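Local coordinates for protein putative hexose oxidase (Nonomuraea sp. ATCC 39727, PDB 5AWV) that probably oxidises a sugar unit of glycopeptide antibiotics such as teicoplanin, using a covalently attached FAD cofactor, at residues Phe267-Glu279 with Lys373-Glu385. Sequence-based numbering, arbitrary orientation.
Sequences FSRLLRNHGEWYE and KRLTDRQIQAVYE. With N1L (2-amino-2-deoxy-beta-D-glucopyranuronic acid), chain B; MAN (alpha-D-mannopyranose), chain C.
Arg-374 and Glu-276 form a salt bridge, NE donating to OE1 over 2.9 Å. The two side chains run alongside each other, and the carboxylate oxygen is met on its anti side, near the guanidinium edge; a water joins OE1 to NH2. Glu-279 OE1, one turn further along the same helix, turns its anti lone pair to the backbone N of Arg-374, a nearly straight bond of 2.9 Å. Both glutamates thus act through a side-chain oxygen, one on the guanidinium and one on the main chain. The CB of Arg-374 lies 3.7 Å from the CA of Gly-275, where glycine permits the close approach. Arginine suits this place by its several donors and flat face: NH1 also donates to Leu-375 O, in the carbonyl plane, helping to fix the guanidinium's rotation, and CG of Arg-272 covers one face. The guanidinium of Arg-272 lies face-on to the carboxylate of Asp-377, a charge pairing without a directed N-H, its closeness doubtful because OD1 is uncertainly placed. Arg-272 NE bonds to Ser-268 OG, and its terminal nitrogens donate to the backbone of bound peptides. Thr-376 OG1, at the N-cap of helix 377-387, accepts from Gln-379 N.

Beyond the charges, branched Ile-380 fills a hole among Phe-267, Ser-268, Leu-271 and Arg-272, with CD1 3.7 Å from Leu-271 CB. Phe-267 swings its ring away from its backbone N (chi1 -175°); Tyr-384 CD1 lies over one face, 3.4 Å from Phe-267 CG, the ring planes inclined at 51°, and Val-383 CG1 meets the edge. The helices cross at 128°, joining knob-into-hole packing to a salt-bridge network beside bound glycopeptide, flanking the seven-stranded antiparallel sheet.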
ATOM      1  N   PHE A 267      18.541  13.827 -23.235  1.00 19.78           N
ATOM      2  CA  PHE A 267      17.653  12.871 -22.575  1.00 20.36           C
ATOM      3  C   PHE A 267      18.388  11.609 -22.229  1.00 21.56           C
ATOM      4  O   PHE A 267      18.327  11.155 -21.100  1.00 19.30           O
ATOM      5  CB  PHE A 267      16.456  12.543 -23.434  1.00 19.35           C
ATOM      6  CG  PHE A 267      15.447  11.658 -22.742  1.00 18.78           C
ATOM      7  CD1 PHE A 267      14.460  12.208 -21.951  1.00 18.74           C
ATOM      8  CD2 PHE A 267      15.513  10.282 -22.880  1.00 17.12           C
ATOM      9  CE1 PHE A 267      13.525  11.385 -21.301  1.00 21.76           C
ATOM     10  CE2 PHE A 267      14.588   9.473 -22.255  1.00 20.37           C
ATOM     11  CZ  PHE A 267      13.576  10.027 -21.471  1.00 19.24           C
ATOM     12  N   SER A 268      19.027  10.999 -23.209  1.00 21.81           N
ATOM     13  CA  SER A 268      19.884   9.878 -22.945  1.00 22.41           C
ATOM     14  C   SER A 268      20.990  10.104 -21.909  1.00 22.78           C
ATOM     15  O   SER A 268      21.167   9.267 -20.998  1.00 18.54           O
ATOM     16  CB  SER A 268      20.442   9.284 -24.235  1.00 26.33           C
ATOM     17  OG  SER A 268      21.049   8.025 -23.902  1.00 37.65           O
ATOM     18  N   ARG A 269      21.713  11.211 -22.005  1.00 20.09           N
ATOM     19  CA  ARG A 269      22.682  11.540 -20.980  1.00 21.40           C
ATOM     20  C   ARG A 269      22.085  11.589 -19.542  1.00 18.62           C
ATOM     21  O   ARG A 269      22.677  11.074 -18.582  1.00 19.12           O
ATOM     22  CB  ARG A 269      23.378  12.862 -21.325  1.00 24.00           C
ATOM     23  CG  ARG A 269      24.473  13.239 -20.377  1.00 27.21           C
ATOM     24  CD  ARG A 269      25.639  12.265 -20.451  1.00 31.69           C
ATOM     25  NE  ARG A 269      26.615  12.624 -19.442  1.00 37.14           N
ATOM     26  CZ  ARG A 269      27.442  13.663 -19.544  1.00 46.19           C
ATOM     27  NH1 ARG A 269      27.425  14.500 -20.601  1.00 48.12           N
ATOM     28  NH2 ARG A 269      28.309  13.887 -18.572  1.00 53.80           N
ATOM     29  N   LEU A 270      20.968  12.220 -19.394  1.00 17.58           N
ATOM     30  CA  LEU A 270      20.256  12.306 -18.119  1.00 18.95           C
ATOM     31  C   LEU A 270      19.957  10.892 -17.494  1.00 17.45           C
ATOM     32  O   LEU A 270      20.262  10.642 -16.345  1.00 17.46           O
ATOM     33  CB  LEU A 270      18.929  13.074 -18.299  1.00 19.07           C
ATOM     34  CG  LEU A 270      17.978  13.132 -17.084  1.00 18.14           C
ATOM     35  CD1 LEU A 270      18.603  13.829 -15.907  1.00 18.86           C
ATOM     36  CD2 LEU A 270      16.740  13.872 -17.434  1.00 20.47           C
ATOM     37  N   LEU A 271      19.305  10.051 -18.263  1.00 17.16           N
ATOM     38  CA  LEU A 271      18.969   8.684 -17.792  1.00 18.61           C
ATOM     39  C   LEU A 271      20.188   7.851 -17.518  1.00 18.80           C
ATOM     40  O   LEU A 271      20.173   7.133 -16.509  1.00 15.13           O
ATOM     41  CB  LEU A 271      17.979   7.981 -18.703  1.00 18.51           C
ATOM     42  CG  LEU A 271      16.534   8.335 -18.429  1.00 17.67           C
ATOM     43  CD1 LEU A 271      16.198   9.788 -18.752  1.00 16.96           C
ATOM     44  CD2 LEU A 271      15.672   7.361 -19.199  1.00 18.11           C
ATOM     45  N   ARG A 272      21.311   8.044 -18.275  1.00 18.83           N
ATOM     46  CA  ARG A 272      22.539   7.366 -17.944  1.00 18.76           C
ATOM     47  C   ARG A 272      23.146   7.875 -16.676  1.00 19.33           C
ATOM     48  O   ARG A 272      23.587   7.095 -15.855  1.00 18.43           O
ATOM     49  CB  ARG A 272      23.604   7.350 -19.066  1.00 21.01           C
ATOM     50  CG  ARG A 272      23.080   6.711 -20.345  1.00 24.07           C
ATOM     51  CD  ARG A 272      24.106   6.760 -21.433  1.00 29.09           C
ATOM     52  NE  ARG A 272      23.472   6.427 -22.732  1.00 34.24           N
ATOM     53  CZ  ARG A 272      24.134   5.949 -23.780  1.00 37.41           C
ATOM     54  NH1 ARG A 272      25.479   5.688 -23.692  1.00 30.50           N
ATOM     55  NH2 ARG A 272      23.446   5.712 -24.929  1.00 39.64           N
ATOM     56  N   ASN A 273      23.238   9.183 -16.542  1.00 17.61           N
ATOM     57  CA  ASN A 273      23.762   9.820 -15.327  1.00 17.42           C
ATOM     58  C   ASN A 273      23.051   9.266 -14.041  1.00 17.56           C
ATOM     59  O   ASN A 273      23.672   8.910 -13.063  1.00 17.71           O
ATOM     60  CB  ASN A 273      23.473  11.323 -15.360  1.00 16.92           C
ATOM     61  CG  ASN A 273      24.409  12.138 -16.245  1.00 19.04           C
ATOM     62  OD1 ASN A 273      24.174  13.322 -16.452  1.00 24.34           O
ATOM     63  ND2 ASN A 273      25.396  11.520 -16.795  1.00 16.39           N
ATOM     64  N   HIS A 274      21.745   9.374 -14.078  1.00 18.12           N
ATOM     65  CA  HIS A 274      20.862   9.009 -12.996  1.00 17.58           C
ATOM     66  C   HIS A 274      21.003   7.544 -12.659  1.00 16.69           C
ATOM     67  O   HIS A 274      21.210   7.215 -11.531  1.00 16.17           O
ATOM     68  CB  HIS A 274      19.425   9.337 -13.367  1.00 17.28           C
ATOM     69  CG  HIS A 274      18.406   8.834 -12.384  1.00 16.98           C
ATOM     70  ND1 HIS A 274      17.782   7.603 -12.525  1.00 18.34           N
ATOM     71  CD2 HIS A 274      17.926   9.372 -11.235  1.00 16.62           C
ATOM     72  CE1 HIS A 274      16.966   7.397 -11.509  1.00 15.91           C
ATOM     73  NE2 HIS A 274      17.005   8.462 -10.737  1.00 16.62           N
ATOM     74  N   GLY A 275      20.911   6.686 -13.657  1.00 17.03           N
ATOM     75  CA  GLY A 275      21.004   5.248 -13.444  1.00 17.11           C
ATOM     76  C   GLY A 275      22.321   4.797 -12.918  1.00 18.68           C
ATOM     77  O   GLY A 275      22.371   3.959 -12.005  1.00 16.55           O
ATOM     78  N   GLU A 276      23.421   5.321 -13.503  1.00 19.06           N
ATOM     79  CA  GLU A 276      24.758   5.021 -13.028  1.00 19.56           C
ATOM     80  C   GLU A 276      25.032   5.495 -11.615  1.00 18.85           C
ATOM     81  O   GLU A 276      25.714   4.816 -10.857  1.00 18.11           O
ATOM     82  CB  GLU A 276      25.849   5.530 -14.020  1.00 22.87           C
ATOM     83  CG  GLU A 276      25.778   4.639 -15.289  1.00 27.96           C
ATOM     84  CD  GLU A 276      26.557   5.116 -16.509  1.00 37.54           C
ATOM     85  OE1 GLU A 276      26.343   4.580 -17.655  1.00 41.04           O
ATOM     86  OE2 GLU A 276      27.363   6.030 -16.332  1.00 43.67           O
ATOM     87  N   TRP A 277      24.509   6.674 -11.265  1.00 18.66           N
ATOM     88  CA  TRP A 277      24.636   7.160  -9.907  1.00 17.20           C
ATOM     89  C   TRP A 277      23.972   6.116  -8.909  1.00 14.61           C
ATOM     90  O   TRP A 277      24.588   5.714  -7.927  1.00 16.33           O
ATOM     91  CB  TRP A 277      23.991   8.556  -9.737  1.00 15.48           C
ATOM     92  CG  TRP A 277      24.310   9.103  -8.430  1.00 15.41           C
ATOM     93  CD1 TRP A 277      25.385   9.869  -8.061  1.00 14.86           C
ATOM     94  CD2 TRP A 277      23.566   8.837  -7.223  1.00 17.45           C
ATOM     95  NE1 TRP A 277      25.325  10.108  -6.704  1.00 17.92           N
ATOM     96  CE2 TRP A 277      24.205   9.504  -6.183  1.00 16.43           C
ATOM     97  CE3 TRP A 277      22.341   8.163  -6.962  1.00 18.02           C
ATOM     98  CZ2 TRP A 277      23.735   9.450  -4.858  1.00 19.49           C
ATOM     99  CZ3 TRP A 277      21.885   8.140  -5.639  1.00 19.16           C
ATOM    100  CH2 TRP A 277      22.552   8.769  -4.625  1.00 18.82           C
ATOM    101  N   TYR A 278      22.758   5.713  -9.189  1.00 14.86           N
ATOM    102  CA  TYR A 278      22.069   4.663  -8.393  1.00 14.47           C
ATOM    103  C   TYR A 278      22.839   3.332  -8.387  1.00 15.76           C
ATOM    104  O   TYR A 278      22.876   2.709  -7.336  1.00 15.26           O
ATOM    105  CB  TYR A 278      20.560   4.485  -8.726  1.00 14.48           C
ATOM    106  CG  TYR A 278      19.676   5.435  -7.967  1.00 13.41           C
ATOM    107  CD1 TYR A 278      19.276   5.133  -6.676  1.00 12.74           C
ATOM    108  CD2 TYR A 278      19.346   6.681  -8.463  1.00 13.96           C
ATOM    109  CE1 TYR A 278      18.491   5.960  -5.911  1.00 13.10           C
ATOM    110  CE2 TYR A 278      18.574   7.560  -7.698  1.00 14.90           C
ATOM    111  CZ  TYR A 278      18.109   7.185  -6.398  1.00 15.71           C
ATOM    112  OH  TYR A 278      17.336   8.051  -5.622  1.00 14.26           O
ATOM    113  N   GLU A 279      23.537   2.936  -9.463  1.00 16.48           N
ATOM    114  CA  GLU A 279      24.352   1.706  -9.414  1.00 17.67           C
ATOM    115  C   GLU A 279      25.466   1.819  -8.436  1.00 18.08           C
ATOM    116  O   GLU A 279      25.801   0.838  -7.813  1.00 17.97           O
ATOM    117  CB  GLU A 279      24.997   1.369 -10.755  1.00 21.25           C
ATOM    118  CG  GLU A 279      24.060   0.994 -11.830  1.00 22.53           C
ATOM    119  CD  GLU A 279      24.752   0.756 -13.201  1.00 26.55           C
ATOM    120  OE1 GLU A 279      24.074   0.476 -14.206  1.00 20.64           O
ATOM    121  OE2 GLU A 279      25.965   0.919 -13.303  1.00 32.74           O
ATOM    122  N   LYS A 373      20.467  -2.656 -12.443  1.00 16.51           N
ATOM    123  CA  LYS A 373      21.446  -1.816 -13.142  1.00 17.44           C
ATOM    124  C   LYS A 373      20.596  -0.792 -13.878  1.00 17.09           C
ATOM    125  O   LYS A 373      19.371  -0.971 -13.978  1.00 16.74           O
ATOM    126  CB  LYS A 373      22.234  -2.634 -14.127  1.00 18.65           C
ATOM    127  CG  LYS A 373      23.181  -3.551 -13.476  1.00 25.66           C
ATOM    128  CD  LYS A 373      23.727  -4.498 -14.530  1.00 35.66           C
ATOM    129  CE  LYS A 373      25.089  -4.126 -15.031  1.00 44.77           C
ATOM    130  NZ  LYS A 373      26.078  -5.149 -14.558  1.00 51.07           N
ATOM    131  N   ARG A 374      21.219   0.245 -14.443  1.00 15.57           N
ATOM    132  CA  ARG A 374      20.447   1.156 -15.257  1.00 16.31           C
ATOM    133  C   ARG A 374      19.832   0.515 -16.456  1.00 15.11           C
ATOM    134  O   ARG A 374      20.323  -0.489 -17.046  1.00 15.33           O
ATOM    135  CB  ARG A 374      21.285   2.354 -15.686  1.00 17.61           C
ATOM    136  CG  ARG A 374      22.358   2.007 -16.740  1.00 18.56           C
ATOM    137  CD  ARG A 374      22.734   3.313 -17.397  1.00 21.09           C
ATOM    138  NE  ARG A 374      23.854   3.302 -18.311  1.00 20.36           N
ATOM    139  CZ  ARG A 374      23.788   3.158 -19.626  1.00 20.94           C
ATOM    140  NH1 ARG A 374      22.634   2.910 -20.225  1.00 18.43           N
ATOM    141  NH2 ARG A 374      24.914   3.317 -20.345  1.00 22.75           N
ATOM    142  N   LEU A 375      18.778   1.151 -16.891  1.00 15.72           N
ATOM    143  CA  LEU A 375      18.260   0.898 -18.219  1.00 18.03           C
ATOM    144  C   LEU A 375      19.375   0.959 -19.265  1.00 18.47           C
ATOM    145  O   LEU A 375      20.253   1.797 -19.210  1.00 19.11           O
ATOM    146  CB  LEU A 375      17.165   1.898 -18.566  1.00 19.71           C
ATOM    147  CG  LEU A 375      15.822   1.775 -17.837  1.00 23.48           C
ATOM    148  CD1 LEU A 375      14.886   2.971 -18.121  1.00 24.86           C
ATOM    149  CD2 LEU A 375      15.048   0.474 -18.164  1.00 24.05           C
ATOM    150  N   THR A 376      19.357   0.053 -20.221  1.00 19.17           N
ATOM    151  CA  THR A 376      20.412  -0.036 -21.220  1.00 19.97           C
ATOM    152  C   THR A 376      20.175   1.084 -22.206  1.00 20.85           C
ATOM    153  O   THR A 376      19.116   1.795 -22.213  1.00 17.09           O
ATOM    154  CB  THR A 376      20.336  -1.369 -22.026  1.00 21.17           C
ATOM    155  OG1 THR A 376      19.167  -1.347 -22.841  1.00 17.73           O
ATOM    156  CG2 THR A 376      20.373  -2.540 -21.091  1.00 20.10           C
ATOM    157  N   ASP A 377      21.169   1.278 -23.060  1.00 22.83           N
ATOM    158  CA  ASP A 377      21.060   2.310 -24.059  1.00 23.10           C
ATOM    159  C   ASP A 377      19.867   2.117 -24.984  1.00 20.21           C
ATOM    160  O   ASP A 377      19.216   3.078 -25.312  1.00 19.14           O
ATOM    161  CB  ASP A 377      22.350   2.391 -24.878  1.00 25.67           C
ATOM    162  CG  ASP A 377      23.575   2.765 -24.032  1.00 29.49           C
ATOM    163  OD1 ASP A 377      23.416   3.319 -22.898  1.00 29.41           O
ATOM    164  OD2 ASP A 377      24.704   2.451 -24.494  1.00 31.59           O
ATOM    165  N   ARG A 378      19.558   0.871 -25.325  1.00 18.84           N
ATOM    166  CA  ARG A 378      18.425   0.529 -26.184  1.00 20.74           C
ATOM    167  C   ARG A 378      17.105   0.726 -25.496  1.00 19.01           C
ATOM    168  O   ARG A 378      16.133   1.170 -26.072  1.00 17.94           O
ATOM    169  CB  ARG A 378      18.564  -0.894 -26.685  1.00 24.05           C
ATOM    170  CG  ARG A 378      19.891  -1.102 -27.445  1.00 27.77           C
ATOM    171  CD  ARG A 378      20.054  -2.490 -28.058  1.00 30.23           C
ATOM    172  NE  ARG A 378      19.147  -2.683 -29.173  1.00 28.95           N
ATOM    173  CZ  ARG A 378      19.095  -3.762 -29.944  1.00 33.00           C
ATOM    174  NH1 ARG A 378      19.951  -4.787 -29.773  1.00 32.38           N
ATOM    175  NH2 ARG A 378      18.185  -3.815 -30.908  1.00 31.28           N
ATOM    176  N   GLN A 379      17.097   0.507 -24.198  1.00 18.00           N
ATOM    177  CA  GLN A 379      15.922   0.766 -23.377  1.00 16.42           C
ATOM    178  C   GLN A 379      15.676   2.227 -23.218  1.00 16.93           C
ATOM    179  O   GLN A 379      14.550   2.682 -23.282  1.00 15.79           O
ATOM    180  CB  GLN A 379      16.057   0.061 -22.022  1.00 17.59           C
ATOM    181  CG  GLN A 379      15.946  -1.492 -22.136  1.00 17.69           C
ATOM    182  CD  GLN A 379      16.046  -2.208 -20.801  1.00 19.56           C
ATOM    183  OE1 GLN A 379      15.196  -3.015 -20.466  1.00 22.76           O
ATOM    184  NE2 GLN A 379      17.056  -1.931 -20.063  1.00 16.98           N
ATOM    185  N   ILE A 380      16.747   3.003 -23.036  1.00 18.43           N
ATOM    186  CA  ILE A 380      16.534   4.429 -22.945  1.00 17.97           C
ATOM    187  C   ILE A 380      15.960   4.980 -24.281  1.00 21.80           C
ATOM    188  O   ILE A 380      15.128   5.898 -24.264  1.00 19.32           O
ATOM    189  CB  ILE A 380      17.819   5.151 -22.537  1.00 16.98           C
ATOM    190  CG1 ILE A 380      18.159   4.774 -21.074  1.00 18.08           C
ATOM    191  CG2 ILE A 380      17.757   6.621 -22.750  1.00 18.92           C
ATOM    192  CD1 ILE A 380      19.506   5.196 -20.636  1.00 17.74           C
ATOM    193  N   GLN A 381      16.479   4.468 -25.392  1.00 22.69           N
ATOM    194  CA  GLN A 381      15.960   4.825 -26.716  1.00 23.88           C
ATOM    195  C   GLN A 381      14.445   4.608 -26.775  1.00 23.57           C
ATOM    196  O   GLN A 381      13.697   5.457 -27.238  1.00 24.56           O
ATOM    197  CB  GLN A 381      16.691   4.008 -27.797  1.00 26.30           C
ATOM    198  CG  GLN A 381      16.452   4.498 -29.248  1.00 33.76           C
ATOM    199  CD  GLN A 381      17.055   3.589 -30.356  1.00 46.46           C
ATOM    200  OE1 GLN A 381      17.037   2.340 -30.256  1.00 56.78           O
ATOM    201  NE2 GLN A 381      17.578   4.221 -31.452  1.00 49.10           N
ATOM    202  N   ALA A 382      14.002   3.424 -26.309  1.00 21.35           N
ATOM    203  CA  ALA A 382      12.583   3.073 -26.304  1.00 21.81           C
ATOM    204  C   ALA A 382      11.759   3.983 -25.420  1.00 20.50           C
ATOM    205  O   ALA A 382      10.674   4.405 -25.830  1.00 20.34           O
ATOM    206  CB  ALA A 382      12.394   1.629 -25.909  1.00 20.94           C
ATOM    207  N   VAL A 383      12.298   4.357 -24.245  1.00 18.75           N
ATOM    208  CA  VAL A 383      11.583   5.316 -23.433  1.00 18.17           C
ATOM    209  C   VAL A 383      11.399   6.687 -24.184  1.00 19.63           C
ATOM    210  O   VAL A 383      10.311   7.292 -24.197  1.00 19.29           O
ATOM    211  CB  VAL A 383      12.301   5.534 -22.088  1.00 18.55           C
ATOM    212  CG1 VAL A 383      11.710   6.653 -21.343  1.00 18.60           C
ATOM    213  CG2 VAL A 383      12.294   4.247 -21.236  1.00 18.10           C
ATOM    214  N   TYR A 384      12.521   7.208 -24.713  1.00 19.96           N
ATOM    215  CA  TYR A 384      12.467   8.519 -25.439  1.00 18.94           C
ATOM    216  C   TYR A 384      11.452   8.457 -26.531  1.00 17.33           C
ATOM    217  O   TYR A 384      10.667   9.371 -26.638  1.00 19.89           O
ATOM    218  CB  TYR A 384      13.811   8.896 -26.006  1.00 20.35           C
ATOM    219  CG  TYR A 384      13.808  10.284 -26.566  1.00 21.94           C
ATOM    220  CD1 TYR A 384      13.746  11.351 -25.726  1.00 24.03           C
ATOM    221  CD2 TYR A 384      13.868  10.530 -27.954  1.00 26.65           C
ATOM    222  CE1 TYR A 384      13.743  12.641 -26.163  1.00 27.53           C
ATOM    223  CE2 TYR A 384      13.864  11.843 -28.422  1.00 24.27           C
ATOM    224  CZ  TYR A 384      13.786  12.873 -27.519  1.00 28.67           C
ATOM    225  OH  TYR A 384      13.752  14.174 -27.858  1.00 33.27           O
ATOM    226  N   GLU A 385      11.495   7.411 -27.340  1.00 19.51           N
ATOM    227  CA  GLU A 385      10.622   7.265 -28.470  1.00 21.49           C
ATOM    228  C   GLU A 385       9.158   7.292 -28.079  1.00 26.24           C
ATOM    229  O   GLU A 385       8.379   8.038 -28.656  1.00 24.07           O
ATOM    230  CB  GLU A 385      10.971   6.000 -29.281  1.00 24.66           C
ATOM    231  CG  GLU A 385       9.904   5.393 -30.229  1.00 33.03           C
ATOM    232  CD  GLU A 385       9.212   6.372 -31.156  1.00 43.21           C
ATOM    233  OE1 GLU A 385       8.048   6.096 -31.611  1.00 40.50           O
ATOM    234  OE2 GLU A 385       9.842   7.438 -31.447  1.00 43.49           O
TER
HETATM  235  C1  N1L B 104      23.362  -5.358 -30.950  1.00 33.95           C
HETATM  236  C2  N1L B 104      24.192  -6.596 -31.562  1.00 43.45           C
HETATM  237  C3  N1L B 104      23.809  -7.949 -30.794  1.00 39.24           C
HETATM  238  C4  N1L B 104      23.785  -7.759 -29.270  1.00 40.04           C
HETATM  239  C5  N1L B 104      22.888  -6.517 -28.918  1.00 39.58           C
HETATM  240  C6  N1L B 104      22.654  -6.405 -27.387  1.00 41.64           C
HETATM  241  N2  N1L B 104      24.355  -6.901 -32.845  1.00 48.03           N
HETATM  242  O3  N1L B 104      24.846  -8.853 -31.206  1.00 36.83           O
HETATM  243  O4  N1L B 104      23.201  -9.004 -28.757  1.00 41.12           O
HETATM  244  O5  N1L B 104      23.471  -5.260 -29.495  1.00 33.09           O
HETATM  245  O6B N1L B 104      21.771  -5.273 -27.170  1.00 55.25           O
HETATM  246  O6A N1L B 104      23.922  -6.339 -26.708  1.00 48.46           O
HETATM  247  C1  MAN C 102      16.640   6.396 -35.715  1.00 42.88           C
HETATM  248  C2  MAN C 102      17.011   6.670 -34.251  1.00 39.57           C
HETATM  249  C3  MAN C 102      15.789   6.502 -33.360  1.00 39.84           C
HETATM  250  C4  MAN C 102      14.640   7.403 -33.889  1.00 41.62           C
HETATM  251  C5  MAN C 102      14.231   7.049 -35.356  1.00 45.48           C
HETATM  252  C6  MAN C 102      13.018   7.907 -35.845  1.00 49.11           C
HETATM  253  O2  MAN C 102      17.453   7.968 -34.132  1.00 34.32           O
HETATM  254  O3  MAN C 102      16.141   6.849 -31.941  1.00 34.96           O
HETATM  255  O4  MAN C 102      13.608   7.135 -33.043  1.00 41.10           O
HETATM  256  O5  MAN C 102      15.414   7.152 -36.210  1.00 40.51           O
HETATM  257  O6  MAN C 102      13.476   9.230 -36.271  1.00 44.08           O
HETATM  258  O   HOH W   1      20.224   5.686 -25.402  1.00 28.94           O
HETATM  259  O   HOH W   2      27.995   3.517 -19.623  1.00 37.31           O